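Local coordinates for protein EDTA monooxygenase (EDTA-degrading bacterium BNC1, PDB 5DQP) that probably uses reduced flavin and molecular oxygen to oxidise EDTA during its bacterial breakdown, working with a partner flavin reductase, at residues Ala139-His143 with Asp144-Glu148; Val125-Asn129 with Pro130-Ala134; Thr94-Thr97 with Ser98-Leu101. All coordinates share one frame; numbering follows the deposited sequence.

How the contacts relate
Followed from the N terminus, the three contacts come in series, none nesting in or crossing another, in a luciferase-like TIM barrel. Contacts 3 and 2 lie beyond the C-terminal ends of two neighbouring parallel strands: contact 3 folds the chain over as strand 90-96 ends, ahead of helix 102-115, and contact 2 does the same after strand 120-125 and opens helix 130-135. Contact 1 closes the loop between helix 130-135 and helix 143-161. Contacts 3 and 2 are joined by backbone pairing of T97 with V125 and by the hydroxyls of S96 and T127, while F99 packs on T127 and A133. Contacts 2 and 1 meet where R146 and I140 pack against T127 and A128.

Contact 1 (Ala139-His143 with Asp144-Glu148); sequences AIATH and DNRYE. With SO4 (sulfate ion), chain D.
The imidazole of H143 has Y147 over one face, with CD2 of the tyrosine 3.9 Å above the imidazole plane and offset toward the rim, while NH2 of R146 and O1 of a bound sulfate lie at its edge. The two rings are oblique, their planes 56° apart. H143 in turn sets ND1 over one face of the R146 guanidinium, the two flat groups being nearly perpendicular, and the Y147 ring has H143 O and sulfate O4 at its edge. With CG anti to the backbone N (chi1 -176°), H143 brings CE1 to 3.3 Å from sulfate O1. This is the N terminus of helix 143-161, and T142 is its N-cap: OG1 accepts from N145 N at 3.3 Å. Threonine suits the place because its short hydroxyl can fold back onto an amide of the first turn. T142 O accepts from R146 N at 2.9 Å in an almost straight bond (175°), and a water joins T142 N to N145 ND2. R146 bends at chi3, so its NE passes 3.5 Å from A141 O. H143 also touches S216 and Q218, and S216 OG is hydrogen-bonded to the sulfate as well. H143 and Y147 are predicted FMN ligands, so the sulfate, probably from the crystallisation liquor, may mark where the phosphate of FMN would sit. Y147 OH donates to sulfate O4 at a very short, doubtful distance; R146 NH1 is 4.9 Å from sulfate O4, and its positive charge would probably add a longer-range pull on the anion.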
ATOM      1  N   ALA A 139     -12.720  18.728  -9.424  1.00 35.97           N
ATOM      2  CA  ALA A 139     -12.403  19.946  -8.710  1.00 32.61           C
ATOM      3  C   ALA A 139     -12.672  19.717  -7.227  1.00 31.78           C
ATOM      4  O   ALA A 139     -13.261  18.710  -6.826  1.00 36.23           O
ATOM      5  CB  ALA A 139     -13.203  21.132  -9.273  1.00 33.41           C
ATOM      6  N   ILE A 140     -12.178  20.640  -6.406  1.00 32.35           N
ATOM      7  CA  ILE A 140     -12.415  20.558  -4.977  1.00 30.90           C
ATOM      8  C   ILE A 140     -13.887  20.830  -4.694  1.00 31.89           C
ATOM      9  O   ILE A 140     -14.504  21.712  -5.307  1.00 38.44           O
ATOM     10  CB  ILE A 140     -11.496  21.546  -4.242  1.00 32.50           C
ATOM     11  CG1 ILE A 140     -10.054  21.060  -4.362  1.00 35.34           C
ATOM     12  CG2 ILE A 140     -11.919  21.704  -2.790  1.00 34.37           C
ATOM     13  CD1 ILE A 140      -9.893  19.593  -3.986  1.00 32.70           C
ATOM     14  N   ALA A 141     -14.464  20.059  -3.782  1.00 28.91           N
ATOM     15  CA  ALA A 141     -15.813  20.327  -3.313  1.00 31.75           C
ATOM     16  C   ALA A 141     -15.790  21.405  -2.227  1.00 31.54           C
ATOM     17  O   ALA A 141     -14.746  21.742  -1.665  1.00 33.66           O
ATOM     18  CB  ALA A 141     -16.455  19.043  -2.791  1.00 33.66           C
ATOM     19  N   THR A 142     -16.961  21.950  -1.919  1.00 32.49           N
ATOM     20  CA  THR A 142     -17.029  22.873  -0.796  1.00 32.08           C
ATOM     21  C   THR A 142     -16.660  22.156   0.498  1.00 36.75           C
ATOM     22  O   THR A 142     -16.722  20.927   0.605  1.00 35.35           O
ATOM     23  CB  THR A 142     -18.433  23.460  -0.642  1.00 35.93           C
ATOM     24  OG1 THR A 142     -19.343  22.412  -0.294  1.00 39.06           O
ATOM     25  CG2 THR A 142     -18.909  24.137  -1.932  1.00 31.26           C
ATOM     26  N   HIS A 143     -16.324  22.959   1.507  1.00 35.89           N
ATOM     27  CA  HIS A 143     -16.017  22.448   2.839  1.00 38.44           C
ATOM     28  C   HIS A 143     -17.117  21.521   3.372  1.00 39.84           C
ATOM     29  O   HIS A 143     -16.833  20.441   3.904  1.00 38.75           O
ATOM     30  CB  HIS A 143     -15.787  23.635   3.777  1.00 40.55           C
ATOM     31  CG  HIS A 143     -15.367  23.245   5.155  1.00 42.45           C
ATOM     32  ND1 HIS A 143     -14.074  22.873   5.461  1.00 44.62           N
ATOM     33  CD2 HIS A 143     -16.070  23.166   6.310  1.00 46.37           C
ATOM     34  CE1 HIS A 143     -13.999  22.583   6.747  1.00 46.84           C
ATOM     35  NE2 HIS A 143     -15.195  22.753   7.286  1.00 50.61           N
ATOM     36  N   ASP A 144     -18.383  21.920   3.229  1.00 39.01           N
ATOM     37  CA  ASP A 144     -19.470  21.110   3.772  1.00 37.45           C
ATOM     38  C   ASP A 144     -19.632  19.791   3.024  1.00 37.46           C
ATOM     39  O   ASP A 144     -19.960  18.769   3.637  1.00 39.23           O
ATOM     40  CB  ASP A 144     -20.783  21.887   3.737  1.00 43.04           C
ATOM     41  CG  ASP A 144     -20.813  23.035   4.731  1.00 58.66           C
ATOM     42  OD1 ASP A 144     -20.197  22.902   5.812  1.00 69.60           O
ATOM     43  OD2 ASP A 144     -21.451  24.070   4.424  1.00 67.54           O
ATOM     44  N   ASN A 145     -19.448  19.787   1.699  1.00 36.42           N
ATOM     45  CA  ASN A 145     -19.646  18.541   0.953  1.00 36.72           C
ATOM     46  C   ASN A 145     -18.486  17.582   1.176  1.00 30.58           C
ATOM     47  O   ASN A 145     -18.687  16.367   1.239  1.00 30.15           O
ATOM     48  CB  ASN A 145     -19.826  18.815  -0.546  1.00 33.00           C
ATOM     49  CG  ASN A 145     -21.209  19.353  -0.887  1.00 44.71           C
ATOM     50  OD1 ASN A 145     -22.153  19.237  -0.101  1.00 43.42           O
ATOM     51  ND2 ASN A 145     -21.332  19.941  -2.073  1.00 40.89           N
ATOM     52  N   ARG A 146     -17.266  18.112   1.258  1.00 31.39           N
ATOM     53  CA  ARG A 146     -16.104  17.335   1.685  1.00 33.68           C
ATOM     54  C   ARG A 146     -16.409  16.488   2.906  1.00 27.65           C
ATOM     55  O   ARG A 146     -16.143  15.283   2.935  1.00 24.69           O
ATOM     56  CB  ARG A 146     -14.940  18.276   2.006  1.00 31.98           C
ATOM     57  CG  ARG A 146     -14.033  18.620   0.819  1.00 36.78           C
ATOM     58  CD  ARG A 146     -12.821  19.451   1.289  1.00 37.15           C
ATOM     59  NE  ARG A 146     -13.126  20.879   1.318  1.00 43.61           N
ATOM     60  CZ  ARG A 146     -12.416  21.788   1.976  1.00 45.49           C
ATOM     61  NH1 ARG A 146     -11.360  21.421   2.682  1.00 62.12           N
ATOM     62  NH2 ARG A 146     -12.774  23.064   1.944  1.00 59.72           N
ATOM     63  N   TYR A 147     -16.943  17.117   3.942  1.00 29.61           N
ATOM     64  CA  TYR A 147     -17.111  16.427   5.202  1.00 31.41           C
ATOM     65  C   TYR A 147     -18.345  15.535   5.198  1.00 30.97           C
ATOM     66  O   TYR A 147     -18.333  14.461   5.813  1.00 29.84           O
ATOM     67  CB  TYR A 147     -17.113  17.455   6.336  1.00 31.66           C
ATOM     68  CG  TYR A 147     -15.694  17.700   6.778  1.00 29.87           C
ATOM     69  CD1 TYR A 147     -15.041  16.764   7.559  1.00 31.80           C
ATOM     70  CD2 TYR A 147     -14.980  18.823   6.356  1.00 35.17           C
ATOM     71  CE1 TYR A 147     -13.733  16.927   7.938  1.00 31.22           C
ATOM     72  CE2 TYR A 147     -13.661  19.001   6.737  1.00 37.07           C
ATOM     73  CZ  TYR A 147     -13.052  18.040   7.536  1.00 37.10           C
ATOM     74  OH  TYR A 147     -11.755  18.168   7.946  1.00 42.64           O
ATOM     75  N   GLU A 148     -19.385  15.914   4.464  1.00 29.37           N
ATOM     76  CA  GLU A 148     -20.523  15.017   4.325  1.00 30.72           C
ATOM     77  C   GLU A 148     -20.132  13.753   3.560  1.00 30.26           C
ATOM     78  O   GLU A 148     -20.572  12.645   3.892  1.00 28.47           O
ATOM     79  CB  GLU A 148     -21.675  15.750   3.634  1.00 36.02           C
ATOM     80  CG  GLU A 148     -22.807  14.842   3.213  1.00 38.40           C
ATOM     81  CD  GLU A 148     -23.984  15.608   2.626  1.00 54.01           C
ATOM     82  OE1 GLU A 148     -25.130  15.352   3.052  1.00 66.00           O
ATOM     83  OE2 GLU A 148     -23.765  16.462   1.741  1.00 53.30           O
TER
HETATM   84  S   SO4 D 502     -10.412  21.235   8.396  1.00 59.87           S
HETATM   85  O1  SO4 D 502     -10.871  22.536   7.905  1.00 61.51           O
HETATM   86  O2  SO4 D 502      -8.991  21.331   8.729  1.00 66.42           O
HETATM   87  O3  SO4 D 502     -11.161  20.820   9.583  1.00 45.93           O
HETATM   88  O4  SO4 D 502     -10.611  20.245   7.336  1.00 63.54           O
HETATM   89  O   HOH W   1     -19.097  20.891  -3.629  1.00 35.65           O

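Contact 2 (Val125-Asn129 with Pro130-Ala134); sequences VTTAN and PAVAA
N129 reaches onto A131 as the N-cap of helix 130-135, in the loop that leaves strand 120-125 of the TIM barrel. At the root of the side chain, N129 CB lies 4.0 Å from CG2 of V132, an apolar touch within the first turn. CG stands anti to the backbone N (chi1 -175°), which directs the amide back over the first residues of the helix. N129 OD1 then takes the amide of A131, with N129 OD1 and A131 N 3.0 Å apart; the donor sits above the carbonyl plane, 51° out of it, and so misses the usual lone-pair direction. N129 OD1 also passes 3.4 Å from A131 CB. At the other branch of the tip, ND2 is hydrogen-bonded to Q58 OE1, so both ends of the amide are employed and its rotation is fixed. Asparagine fits this position because it offers an acceptor for the helix start and a donor for Q58, in the loop after strand 52-55. P130 follows as the first helical residue, where a missing N-H costs nothing and the ring narrows the backbone's choices. The main chain of N129 adds to the capping: N129 O accepts from A133 N at 3.3 Å and, weakly, from V132 N. Alanine at 133 suits a buried place beside F99, and A134 packs on A195 of the second subunit. V132 faces back toward the loop and T127. The hydroxyl of T127 is hydrogen-bonded to S96 OG, and T127 CG2 presses on V132 CG1 at 3.5 Å, tighter than an ordinary van der Waals contact.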
ATOM      1  N   VAL A 125      -8.421  11.735   5.904  1.00 24.03           N
ATOM      2  CA  VAL A 125      -8.417  13.166   5.626  1.00 23.42           C
ATOM      3  C   VAL A 125      -9.384  13.458   4.478  1.00 22.86           C
ATOM      4  O   VAL A 125      -9.846  12.559   3.783  1.00 20.68           O
ATOM      5  CB  VAL A 125      -7.002  13.704   5.301  1.00 25.83           C
ATOM      6  CG1 VAL A 125      -6.039  13.462   6.483  1.00 22.38           C
ATOM      7  CG2 VAL A 125      -6.450  13.085   4.020  1.00 23.38           C
ATOM      8  N   THR A 126      -9.715  14.733   4.313  1.00 26.59           N
ATOM      9  CA  THR A 126     -10.373  15.188   3.099  1.00 31.07           C
ATOM     10  C   THR A 126      -9.379  15.990   2.277  1.00 30.89           C
ATOM     11  O   THR A 126      -8.355  16.451   2.782  1.00 31.90           O
ATOM     12  CB  THR A 126     -11.611  16.046   3.393  1.00 37.69           C
ATOM     13  OG1 THR A 126     -11.195  17.342   3.834  1.00 39.83           O
ATOM     14  CG2 THR A 126     -12.489  15.392   4.451  1.00 26.68           C
ATOM     15  N   THR A 127      -9.687  16.169   1.001  1.00 31.54           N
ATOM     16  CA  THR A 127      -8.764  16.822   0.088  1.00 32.68           C
ATOM     17  C   THR A 127      -9.269  18.216  -0.247  1.00 32.41           C
ATOM     18  O   THR A 127     -10.371  18.375  -0.777  1.00 34.04           O
ATOM     19  CB  THR A 127      -8.574  16.021  -1.196  1.00 30.97           C
ATOM     20  OG1 THR A 127      -8.042  14.725  -0.888  1.00 26.81           O
ATOM     21  CG2 THR A 127      -7.632  16.763  -2.100  1.00 24.44           C
ATOM     22  N   ALA A 128      -8.448  19.212   0.033  1.00 34.27           N
ATOM     23  CA  ALA A 128      -8.722  20.565  -0.404  1.00 33.05           C
ATOM     24  C   ALA A 128      -7.708  21.071  -1.418  1.00 32.71           C
ATOM     25  O   ALA A 128      -7.900  22.161  -1.964  1.00 32.58           O
ATOM     26  CB  ALA A 128      -8.767  21.509   0.807  1.00 33.91           C
ATOM     27  N   ASN A 129      -6.644  20.322  -1.692  1.00 31.96           N
ATOM     28  CA  ASN A 129      -5.634  20.783  -2.636  1.00 28.47           C
ATOM     29  C   ASN A 129      -6.115  20.545  -4.072  1.00 27.61           C
ATOM     30  O   ASN A 129      -6.282  19.390  -4.489  1.00 27.59           O
ATOM     31  CB  ASN A 129      -4.305  20.074  -2.361  1.00 29.51           C
ATOM     32  CG  ASN A 129      -3.165  20.602  -3.225  1.00 27.66           C
ATOM     33  OD1 ASN A 129      -3.388  21.376  -4.152  1.00 31.90           O
ATOM     34  ND2 ASN A 129      -1.942  20.186  -2.919  1.00 30.75           N
ATOM     35  N   PRO A 130      -6.353  21.601  -4.858  1.00 28.48           N
ATOM     36  CA  PRO A 130      -6.853  21.390  -6.234  1.00 27.30           C
ATOM     37  C   PRO A 130      -5.880  20.661  -7.156  1.00 27.25           C
ATOM     38  O   PRO A 130      -6.327  20.118  -8.174  1.00 24.94           O
ATOM     39  CB  PRO A 130      -7.130  22.816  -6.736  1.00 27.55           C
ATOM     40  CG  PRO A 130      -6.275  23.697  -5.849  1.00 31.71           C
ATOM     41  CD  PRO A 130      -6.212  23.034  -4.524  1.00 25.63           C
ATOM     42  N   ALA A 131      -4.576  20.665  -6.856  1.00 23.21           N
ATOM     43  CA  ALA A 131      -3.630  19.832  -7.598  1.00 26.86           C
ATOM     44  C   ALA A 131      -3.952  18.344  -7.436  1.00 26.22           C
ATOM     45  O   ALA A 131      -3.874  17.566  -8.398  1.00 20.31           O
ATOM     46  CB  ALA A 131      -2.201  20.127  -7.128  1.00 27.44           C
ATOM     47  N   VAL A 132      -4.329  17.936  -6.224  1.00 23.74           N
ATOM     48  CA  VAL A 132      -4.764  16.563  -6.006  1.00 23.46           C
ATOM     49  C   VAL A 132      -6.014  16.270  -6.823  1.00 26.22           C
ATOM     50  O   VAL A 132      -6.078  15.275  -7.557  1.00 22.96           O
ATOM     51  CB  VAL A 132      -4.998  16.310  -4.511  1.00 24.68           C
ATOM     52  CG1 VAL A 132      -5.690  14.918  -4.299  1.00 25.03           C
ATOM     53  CG2 VAL A 132      -3.699  16.422  -3.760  1.00 18.18           C
ATOM     54  N   ALA A 133      -7.032  17.131  -6.710  1.00 24.54           N
ATOM     55  CA  ALA A 133      -8.297  16.872  -7.400  1.00 19.60           C
ATOM     56  C   ALA A 133      -8.105  16.751  -8.910  1.00 23.09           C
ATOM     57  O   ALA A 133      -8.807  15.965  -9.557  1.00 25.35           O
ATOM     58  CB  ALA A 133      -9.313  17.965  -7.063  1.00 21.56           C
ATOM     59  N   ALA A 134      -7.117  17.457  -9.483  1.00 22.55           N
ATOM     60  CA  ALA A 134      -6.871  17.387 -10.925  1.00 23.13           C
ATOM     61  C   ALA A 134      -6.247  16.062 -11.358  1.00 22.80           C
ATOM     62  O   ALA A 134      -6.340  15.691 -12.538  1.00 18.37           O
ATOM     63  CB  ALA A 134      -5.967  18.540 -11.363  1.00 19.75           C
TER

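Contact 3 (Thr94-Thr97 with Ser98-Leu101); sequences TAST and SFSL
S96 carries its OG anti to the backbone N (chi1 176°), a rotation that lays the hydroxyl beside its own carbonyl carbon, where it can accept from the amide of S98. S100 has OG anti to its carbonyl carbon instead (chi1 -66°), which points it back at the strand end. Two bonds result. S98 N donates to S96 OG over 2.9 Å, and S100 OG donates to S96 O over 2.8 Å, approaching in the carbonyl plane. S96 is thus held from both its side chain and its main chain, and the S98 bond, from a side-chain oxygen to the amide two residues on, makes an ST turn. It folds the chain over at the end of strand 90-96 of the TIM barrel, before helix 102-115. Serine is apt at S96 and S100, being short enough to bend a hydroxyl onto nearby backbone, while S98 uses its short hydroxyl to reach T127 N of the adjacent loop. The second partner of S96 OG is T127 OG1. An alanine at S96 would remove the hydroxyl, and the S98 amide and the T127 hydroxyl would probably each lose a partner while the turn became freer to open. T97 OG1 is hydrogen-bonded to V125 O; a water 2.8 Å from T97 OG1 also lies 3.2 Å from S98 OG. The T97 side chain also packs on A150, F153 and L154 of helix 143-161. The F99 ring, 4.4 Å at CD2 from S96 OG, meets the ring of Y136 with planes about 15° apart and packs on V132 of helix 130-135.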
ATOM      1  N   THR A  94      -1.924   8.055   6.068  1.00 18.31           N
ATOM      2  CA  THR A  94      -2.909   9.006   5.582  1.00 19.21           C
ATOM      3  C   THR A  94      -3.510   8.525   4.271  1.00 21.24           C
ATOM      4  O   THR A  94      -2.776   8.188   3.335  1.00 20.62           O
ATOM      5  CB  THR A  94      -2.263  10.378   5.374  1.00 19.63           C
ATOM      6  OG1 THR A  94      -1.773  10.858   6.618  1.00 19.22           O
ATOM      7  CG2 THR A  94      -3.267  11.378   4.789  1.00 21.42           C
ATOM      8  N   ALA A  95      -4.842   8.540   4.185  1.00 14.75           N
ATOM      9  CA  ALA A  95      -5.468   8.417   2.876  1.00 17.67           C
ATOM     10  C   ALA A  95      -6.772   9.212   2.853  1.00 22.89           C
ATOM     11  O   ALA A  95      -7.470   9.314   3.864  1.00 20.10           O
ATOM     12  CB  ALA A  95      -5.717   6.953   2.509  1.00 19.88           C
ATOM     13  N   SER A  96      -7.106   9.734   1.673  1.00 25.21           N
ATOM     14  CA  SER A  96      -8.184  10.701   1.508  1.00 24.98           C
ATOM     15  C   SER A  96      -9.545  10.029   1.339  1.00 25.17           C
ATOM     16  O   SER A  96      -9.678   9.023   0.643  1.00 26.38           O
ATOM     17  CB  SER A  96      -7.904  11.575   0.282  1.00 30.12           C
ATOM     18  OG  SER A  96      -8.976  12.479   0.037  1.00 32.35           O
ATOM     19  N   THR A  97     -10.573  10.606   1.951  1.00 21.21           N
ATOM     20  CA  THR A  97     -11.928  10.161   1.640  1.00 24.47           C
ATOM     21  C   THR A  97     -12.462  10.787   0.351  1.00 29.37           C
ATOM     22  O   THR A  97     -13.529  10.380  -0.135  1.00 21.06           O
ATOM     23  CB  THR A  97     -12.887  10.488   2.795  1.00 20.50           C
ATOM     24  OG1 THR A  97     -12.827  11.889   3.076  1.00 22.89           O
ATOM     25  CG2 THR A  97     -12.518   9.688   4.047  1.00 20.17           C
ATOM     26  N   SER A  98     -11.757  11.777  -0.199  1.00 22.27           N
ATOM     27  CA  SER A  98     -12.251  12.505  -1.364  1.00 28.59           C
ATOM     28  C   SER A  98     -11.957  11.759  -2.653  1.00 27.23           C
ATOM     29  O   SER A  98     -12.784  11.744  -3.567  1.00 29.27           O
ATOM     30  CB  SER A  98     -11.607  13.888  -1.434  1.00 20.78           C
ATOM     31  OG  SER A  98     -11.946  14.644  -0.299  1.00 28.58           O
ATOM     32  N   PHE A  99     -10.790  11.181  -2.746  1.00 23.85           N
ATOM     33  CA  PHE A  99     -10.349  10.499  -3.923  1.00 31.85           C
ATOM     34  C   PHE A  99      -9.777   9.147  -3.549  1.00 43.02           C
ATOM     35  O   PHE A  99      -8.634   8.848  -3.773  1.00 33.76           O
ATOM     36  CB  PHE A  99      -9.317  11.346  -4.655  1.00 26.29           C
ATOM     37  CG  PHE A  99      -9.779  12.736  -4.916  1.00 27.20           C
ATOM     38  CD1 PHE A  99     -10.656  12.992  -5.912  1.00 26.51           C
ATOM     39  CD2 PHE A  99      -9.396  13.764  -4.101  1.00 27.10           C
ATOM     40  CE1 PHE A  99     -11.105  14.256  -6.124  1.00 31.02           C
ATOM     41  CE2 PHE A  99      -9.830  15.030  -4.311  1.00 25.69           C
ATOM     42  CZ  PHE A  99     -10.690  15.282  -5.327  1.00 24.44           C
ATOM     43  N   SER A 100     -10.630   8.340  -2.988  1.00 28.42           N
ATOM     44  CA  SER A 100     -10.397   6.926  -2.785  1.00 30.68           C
ATOM     45  C   SER A 100     -11.709   6.199  -3.049  1.00 24.20           C
ATOM     46  O   SER A 100     -12.789   6.762  -2.869  1.00 29.56           O
ATOM     47  CB  SER A 100      -9.874   6.634  -1.364  1.00 24.37           C
ATOM     48  OG  SER A 100      -8.590   7.193  -1.139  1.00 28.20           O
ATOM     49  N   LEU A 101     -11.608   4.964  -3.509  1.00 22.77           N
ATOM     50  CA  LEU A 101     -12.768   4.077  -3.534  1.00 23.07           C
ATOM     51  C   LEU A 101     -12.905   3.379  -2.180  1.00 20.30           C
ATOM     52  O   LEU A 101     -11.943   2.756  -1.719  1.00 21.17           O
ATOM     53  CB  LEU A 101     -12.615   3.062  -4.647  1.00 25.02           C
ATOM     54  CG  LEU A 101     -12.441   3.782  -5.988  1.00 24.00           C
ATOM     55  CD1 LEU A 101     -12.017   2.824  -7.084  1.00 23.77           C
ATOM     56  CD2 LEU A 101     -13.783   4.494  -6.371  1.00 23.77           C
TER
HETATM   57  O   HOH W   2     -14.371  13.490   1.403  1.00 27.45           O